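Local coordinates for protein RNA polymerase ECF-subfamily sigma factor (Streptomyces venezuelae, PDB 6DXO) that acts as an ECF-subfamily sigma factor that directs RNA polymerase to specific promoters, probably for aerial mycelium formation, and forms a complex with the anti-sigma factor RsbN, at residues Y22-T25 and V26-I30; K37-A40 and E41-S45. All blocks are in the same frame, centred on the assembly; numbering follows the deposited sequence.

Overall arrangement
After the short helix 4-7 the chain runs into helix 12-31, whose later half holds contact 1, then turns through a short linker and starts helix 37-53, whose opening turns form contact 2. Each contact joins two adjoining pieces of a single helix and therefore closes no loop. The two follow in series, neither nested nor crossed, with centres about 10 Å apart. They nevertheless meet side by side: Tyr-27 and Ile-30 of contact 1 lie against Lys-37, Ala-40, Leu-43 and Thr-44 of contact 2. The pairing joins two successive helices of sigma-70 region 2, and both contacts also touch the partner chain of the complex.

Contact 1: residues Y22-T25 and V26-I30; sequences YSDT and VYRYI
Tyr-22 O receives Val-26 N at 3.1 Å. Because CG1 of Val-26 stands anti to its own nitrogen (chi1 165°), CG2 is left beside that nitrogen, 3.6 Å from Tyr-22 O. The Tyr-22 ring turns from this segment to meet Phe-65 edge-to-face. Ser-23 O accepts Tyr-27 N at 2.9 Å and also has Tyr-27 CB against it at 3.3 Å. These i to i+4 bonds carry helix 12-31 of sigma-70 region 2 on from a kink, where the amides of Asp-24 and Thr-25 make no bond to the preceding turn. Asp-24 O takes Arg-28 N at 2.9 Å, and Arg-28 CG presses on the same oxygen at 3.2 Å. Bent at chi3 (-83°), the arginine chain folds back so that its guanidinium lies with one face over Asp-24 O, which sits toward the rim of the group, and with NH1 3.7 Å from Asp-24 CB. The two charges do not meet: the Asp-24 carboxylate forms a salt bridge with Lys-63 of the partner chain, and Arg-28 NH1 bonds Pro-56 O of that chain. Thr-25 O accepts Tyr-29 N at 3.0 Å, with the Tyr-29 ring directed away.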
ATOM      1  N   TYR A  22      -0.807   6.357   1.249  1.00 15.34           N
ATOM      2  CA  TYR A  22       0.115   5.989   2.333  1.00 14.22           C
ATOM      3  C   TYR A  22       0.854   4.666   2.146  1.00 18.52           C
ATOM      4  O   TYR A  22       1.781   4.366   2.918  1.00 15.25           O
ATOM      5  CB  TYR A  22      -0.639   5.923   3.667  1.00 15.34           C
ATOM      6  CG  TYR A  22      -1.073   7.253   4.185  1.00 17.02           C
ATOM      7  CD1 TYR A  22      -2.402   7.647   4.092  1.00 19.42           C
ATOM      8  CD2 TYR A  22      -0.164   8.121   4.790  1.00 22.37           C
ATOM      9  CE1 TYR A  22      -2.829   8.884   4.597  1.00 24.73           C
ATOM     10  CE2 TYR A  22      -0.594   9.373   5.307  1.00 22.64           C
ATOM     11  CZ  TYR A  22      -1.921   9.737   5.192  1.00 28.59           C
ATOM     12  OH  TYR A  22      -2.360  10.954   5.692  1.00 27.35           O
ATOM     13  N   SER A  23       0.457   3.856   1.168  1.00 15.31           N
ATOM     14  CA  SER A  23       1.014   2.496   1.115  1.00 19.43           C
ATOM     15  C   SER A  23       2.519   2.463   0.920  1.00 17.02           C
ATOM     16  O   SER A  23       3.203   1.653   1.561  1.00 15.41           O
ATOM     17  CB  SER A  23       0.314   1.619   0.068  1.00 20.04           C
ATOM     18  OG  SER A  23       0.462   2.178  -1.214  1.00 21.48           O
ATOM     19  N   ASP A  24       3.056   3.340   0.070  1.00 17.68           N
ATOM     20  CA  ASP A  24       4.499   3.285  -0.220  1.00 20.54           C
ATOM     21  C   ASP A  24       5.317   3.692   1.004  1.00 18.59           C
ATOM     22  O   ASP A  24       6.393   3.151   1.268  1.00 16.85           O
ATOM     23  CB  ASP A  24       4.867   4.177  -1.407  1.00 21.55           C
ATOM     24  CG  ASP A  24       4.429   3.590  -2.750  1.00 34.50           C
ATOM     25  OD1 ASP A  24       4.381   2.346  -2.895  1.00 40.33           O
ATOM     26  OD2 ASP A  24       4.159   4.380  -3.674  1.00 40.44           O
ATOM     27  N   THR A  25       4.804   4.653   1.764  1.00 15.02           N
ATOM     28  CA  THR A  25       5.499   5.070   2.981  1.00 13.26           C
ATOM     29  C   THR A  25       5.522   3.960   4.024  1.00 14.51           C
ATOM     30  O   THR A  25       6.558   3.743   4.665  1.00 18.25           O
ATOM     31  CB  THR A  25       4.878   6.360   3.584  1.00 20.94           C
ATOM     32  OG1 THR A  25       4.885   7.408   2.596  1.00 28.59           O
ATOM     33  CG2 THR A  25       5.691   6.807   4.776  1.00 24.48           C
ATOM     34  N   VAL A  26       4.390   3.276   4.219  1.00 13.05           N
ATOM     35  CA  VAL A  26       4.325   2.152   5.159  1.00 14.09           C
ATOM     36  C   VAL A  26       5.298   1.077   4.694  1.00 17.17           C
ATOM     37  O   VAL A  26       6.100   0.552   5.470  1.00 14.24           O
ATOM     38  CB  VAL A  26       2.894   1.581   5.299  1.00 13.94           C
ATOM     39  CG1 VAL A  26       2.890   0.215   5.984  1.00 15.66           C
ATOM     40  CG2 VAL A  26       1.996   2.566   6.079  1.00 14.43           C
ATOM     41  N   TYR A  27       5.240   0.779   3.405  1.00 12.24           N
ATOM     42  CA  TYR A  27       6.102  -0.275   2.845  1.00 11.90           C
ATOM     43  C   TYR A  27       7.570   0.038   3.075  1.00 14.92           C
ATOM     44  O   TYR A  27       8.350  -0.837   3.484  1.00 16.51           O
ATOM     45  CB  TYR A  27       5.794  -0.406   1.365  1.00 13.04           C
ATOM     46  CG  TYR A  27       6.667  -1.368   0.600  1.00 13.07           C
ATOM     47  CD1 TYR A  27       6.501  -2.737   0.728  1.00 14.18           C
ATOM     48  CD2 TYR A  27       7.620  -0.891  -0.281  1.00 15.14           C
ATOM     49  CE1 TYR A  27       7.314  -3.642  -0.033  1.00 16.19           C
ATOM     50  CE2 TYR A  27       8.409  -1.758  -1.039  1.00 16.99           C
ATOM     51  CZ  TYR A  27       8.253  -3.119  -0.901  1.00 16.22           C
ATOM     52  OH  TYR A  27       9.048  -3.951  -1.655  1.00 21.82           O
ATOM     53  N   ARG A  28       7.957   1.278   2.821  1.00 17.17           N
ATOM     54  CA  ARG A  28       9.349   1.692   2.996  1.00 20.41           C
ATOM     55  C   ARG A  28       9.795   1.655   4.446  1.00 21.21           C
ATOM     56  O   ARG A  28      10.924   1.284   4.724  1.00 18.68           O
ATOM     57  CB  ARG A  28       9.611   3.059   2.372  1.00 17.06           C
ATOM     58  CG  ARG A  28       9.516   3.030   0.842  1.00 17.97           C
ATOM     59  CD  ARG A  28      10.072   4.304   0.261  1.00 27.05           C
ATOM     60  NE  ARG A  28       9.100   5.386   0.273  1.00 34.63           N
ATOM     61  CZ  ARG A  28       8.331   5.695  -0.768  1.00 39.85           C
ATOM     62  NH1 ARG A  28       8.429   5.003  -1.891  1.00 37.44           N
ATOM     63  NH2 ARG A  28       7.467   6.696  -0.685  1.00 46.07           N
ATOM     64  N   TYR A  29       8.903   2.001   5.374  1.00 11.45           N
ATOM     65  CA  TYR A  29       9.259   1.870   6.784  1.00 15.48           C
ATOM     66  C   TYR A  29       9.552   0.400   7.137  1.00 22.04           C
ATOM     67  O   TYR A  29      10.550   0.073   7.817  1.00 19.05           O
ATOM     68  CB  TYR A  29       8.145   2.444   7.664  1.00 16.00           C
ATOM     69  CG  TYR A  29       8.353   2.103   9.132  1.00 21.15           C
ATOM     70  CD1 TYR A  29       9.259   2.824   9.911  1.00 18.95           C
ATOM     71  CD2 TYR A  29       7.684   1.028   9.717  1.00 23.09           C
ATOM     72  CE1 TYR A  29       9.459   2.507  11.271  1.00 16.51           C
ATOM     73  CE2 TYR A  29       7.887   0.704  11.066  1.00 23.61           C
ATOM     74  CZ  TYR A  29       8.781   1.436  11.820  1.00 18.98           C
ATOM     75  OH  TYR A  29       8.994   1.095  13.145  1.00 24.06           O
ATOM     76  N   ILE A  30       8.696  -0.488   6.647  1.00 15.15           N
ATOM     77  CA  ILE A  30       8.781  -1.915   6.936  1.00 16.37           C
ATOM     78  C   ILE A  30       9.969  -2.582   6.210  1.00 17.14           C
ATOM     79  O   ILE A  30      10.650  -3.438   6.779  1.00 21.88           O
ATOM     80  CB  ILE A  30       7.451  -2.635   6.573  1.00 13.76           C
ATOM     81  CG1 ILE A  30       6.300  -2.141   7.469  1.00 16.12           C
ATOM     82  CG2 ILE A  30       7.565  -4.144   6.700  1.00 15.37           C
ATOM     83  CD1 ILE A  30       4.948  -2.795   7.149  1.00 15.43           C
TER

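Contact 2: residues K37-A40 and E41-S45; sequences KATA and EDLTS
Ala-40 O is gripped twice by Thr-44. The hydroxyl OG1 donates to it at 2.7 Å, tilted 30° from the carbonyl plane, whereas Thr-44 N adds a weak bond at 3.0 Å. Thr-44 OG1 lies beside its own backbone nitrogen (chi1 -64°), which turns the hydroxyl back along the helix to the preceding turn. This is a familiar way for a buried threonine to satisfy its hydroxyl within a helix, and it illustrates how a side chain can share a carbonyl with the main chain. From the start of the helix, Lys-37 O, Ala-38 O and Thr-39 O accept Glu-41 N, Asp-42 N and Leu-43 N in the regular i to i+4 pattern.

The aliphatic part of Lys-37 runs slantwise past the Glu-41 carboxylate, with CG 3.2 Å from OE2, while its ammonium stays well away from the carboxylate at 5.6 Å between NZ and OE2. Glu-41 CG also packs over Lys-37 O at 3.1 Å. Next to this pair, Ala-38 O, besides accepting Asp-42 N, faces a water oxygen at 2.9 Å; that water can donate to it, although other acceptors compete for its protons. Thr-39 and Leu-43 run alongside each other, their methyls CG2 and CD1 4.1 Å apart.

Asp-42 to Ser-45 probably form the polymerase core-binding motif, as in a nearly identical protein. In the present complex Glu-41 O bonds Gln-66 NE2 of the partner chain, and Thr-44 and Ser-45 pack on that same Gln-66. Within the chain, Leu-43 and Thr-44 rest on helix 12-31 and Val-34 of the linker covers Thr-39, Ala-40 and Leu-43, whereas a salt bridge from Asp-42 OD1 to Arg-97 ties region 2 to helix 89-98, within the range of region 4.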
ATOM      1  N   LYS A  37      11.156  -9.066   0.627  1.00 30.13           N
ATOM      2  CA  LYS A  37      10.116  -8.229   0.033  1.00 30.64           C
ATOM      3  C   LYS A  37       8.716  -8.766   0.304  1.00 28.38           C
ATOM      4  O   LYS A  37       7.796  -8.002   0.582  1.00 24.86           O
ATOM      5  CB  LYS A  37      10.361  -8.116  -1.478  1.00 32.49           C
ATOM      6  CG  LYS A  37       9.297  -7.360  -2.237  1.00 39.74           C
ATOM      7  CD  LYS A  37       9.696  -7.193  -3.703  1.00 50.24           C
ATOM      8  CE  LYS A  37      11.043  -6.509  -3.822  1.00 55.14           C
ATOM      9  NZ  LYS A  37      11.325  -6.084  -5.218  1.00 57.87           N
ATOM     10  N   ALA A  38       8.551 -10.083   0.207  1.00 29.23           N
ATOM     11  CA  ALA A  38       7.264 -10.721   0.481  1.00 31.88           C
ATOM     12  C   ALA A  38       6.756 -10.442   1.906  1.00 27.63           C
ATOM     13  O   ALA A  38       5.580 -10.148   2.117  1.00 24.78           O
ATOM     14  CB  ALA A  38       7.354 -12.225   0.228  1.00 33.85           C
ATOM     15  N   THR A  39       7.640 -10.554   2.887  1.00 24.41           N
ATOM     16  CA  THR A  39       7.269 -10.222   4.255  1.00 22.57           C
ATOM     17  C   THR A  39       6.890  -8.751   4.378  1.00 23.34           C
ATOM     18  O   THR A  39       5.892  -8.410   5.024  1.00 22.17           O
ATOM     19  CB  THR A  39       8.391 -10.575   5.247  1.00 24.88           C
ATOM     20  OG1 THR A  39       8.625 -11.991   5.199  1.00 32.13           O
ATOM     21  CG2 THR A  39       8.004 -10.172   6.653  1.00 29.63           C
ATOM     22  N   ALA A  40       7.666  -7.884   3.737  1.00 18.77           N
ATOM     23  CA  ALA A  40       7.375  -6.446   3.778  1.00 15.87           C
ATOM     24  C   ALA A  40       6.008  -6.145   3.136  1.00 18.32           C
ATOM     25  O   ALA A  40       5.227  -5.334   3.645  1.00 17.17           O
ATOM     26  CB  ALA A  40       8.480  -5.648   3.112  1.00 16.79           C
ATOM     27  N   GLU A  41       5.710  -6.829   2.037  1.00 17.85           N
ATOM     28  CA  GLU A  41       4.417  -6.658   1.369  1.00 21.00           C
ATOM     29  C   GLU A  41       3.287  -7.141   2.266  1.00 19.09           C
ATOM     30  O   GLU A  41       2.262  -6.463   2.406  1.00 19.93           O
ATOM     31  CB  GLU A  41       4.382  -7.414   0.028  1.00 23.46           C
ATOM     32  CG  GLU A  41       5.356  -6.878  -1.027  1.00 20.03           C
ATOM     33  CD  GLU A  41       5.580  -7.848  -2.188  1.00 29.05           C
ATOM     34  OE1 GLU A  41       5.061  -8.979  -2.140  1.00 30.57           O
ATOM     35  OE2 GLU A  41       6.274  -7.465  -3.151  1.00 27.69           O
ATOM     36  N   ASP A  42       3.466  -8.314   2.874  1.00 17.95           N
ATOM     37  CA  ASP A  42       2.440  -8.900   3.737  1.00 21.66           C
ATOM     38  C   ASP A  42       2.135  -8.041   4.967  1.00 22.52           C
ATOM     39  O   ASP A  42       0.970  -7.839   5.322  1.00 22.90           O
ATOM     40  CB  ASP A  42       2.821 -10.317   4.177  1.00 31.96           C
ATOM     41  CG  ASP A  42       2.702 -11.335   3.052  1.00 47.44           C
ATOM     42  OD1 ASP A  42       2.123 -10.998   1.994  1.00 43.65           O
ATOM     43  OD2 ASP A  42       3.179 -12.479   3.236  1.00 51.74           O
ATOM     44  N   LEU A  43       3.179  -7.540   5.618  1.00 17.88           N
ATOM     45  CA  LEU A  43       2.980  -6.676   6.774  1.00 18.92           C
ATOM     46  C   LEU A  43       2.405  -5.304   6.374  1.00 17.64           C
ATOM     47  O   LEU A  43       1.781  -4.621   7.179  1.00 19.05           O
ATOM     48  CB  LEU A  43       4.275  -6.534   7.596  1.00 20.75           C
ATOM     49  CG  LEU A  43       4.799  -7.798   8.294  1.00 27.08           C
ATOM     50  CD1 LEU A  43       6.066  -7.477   9.085  1.00 28.61           C
ATOM     51  CD2 LEU A  43       3.756  -8.421   9.195  1.00 28.21           C
ATOM     52  N   THR A  44       2.601  -4.902   5.125  1.00 16.75           N
ATOM     53  CA  THR A  44       2.023  -3.635   4.675  1.00 16.89           C
ATOM     54  C   THR A  44       0.522  -3.829   4.602  1.00 14.83           C
ATOM     55  O   THR A  44      -0.261  -3.008   5.106  1.00 15.93           O
ATOM     56  CB  THR A  44       2.603  -3.211   3.292  1.00 20.09           C
ATOM     57  OG1 THR A  44       4.006  -2.959   3.431  1.00 18.59           O
ATOM     58  CG2 THR A  44       1.931  -1.930   2.800  1.00 16.75           C
ATOM     59  N   SER A  45       0.119  -4.939   4.001  1.00 17.04           N
ATOM     60  CA  SER A  45      -1.290  -5.307   3.923  1.00 21.43           C
ATOM     61  C   SER A  45      -1.885  -5.420   5.316  1.00 22.68           C
ATOM     62  O   SER A  45      -2.928  -4.841   5.599  1.00 19.06           O
ATOM     63  CB  SER A  45      -1.442  -6.636   3.182  1.00 26.89           C
ATOM     64  OG  SER A  45      -2.761  -7.132   3.291  1.00 45.28           O
TER
HETATM   65  O   HOH W   1       3.774 -11.251   0.161  1.00 47.15           O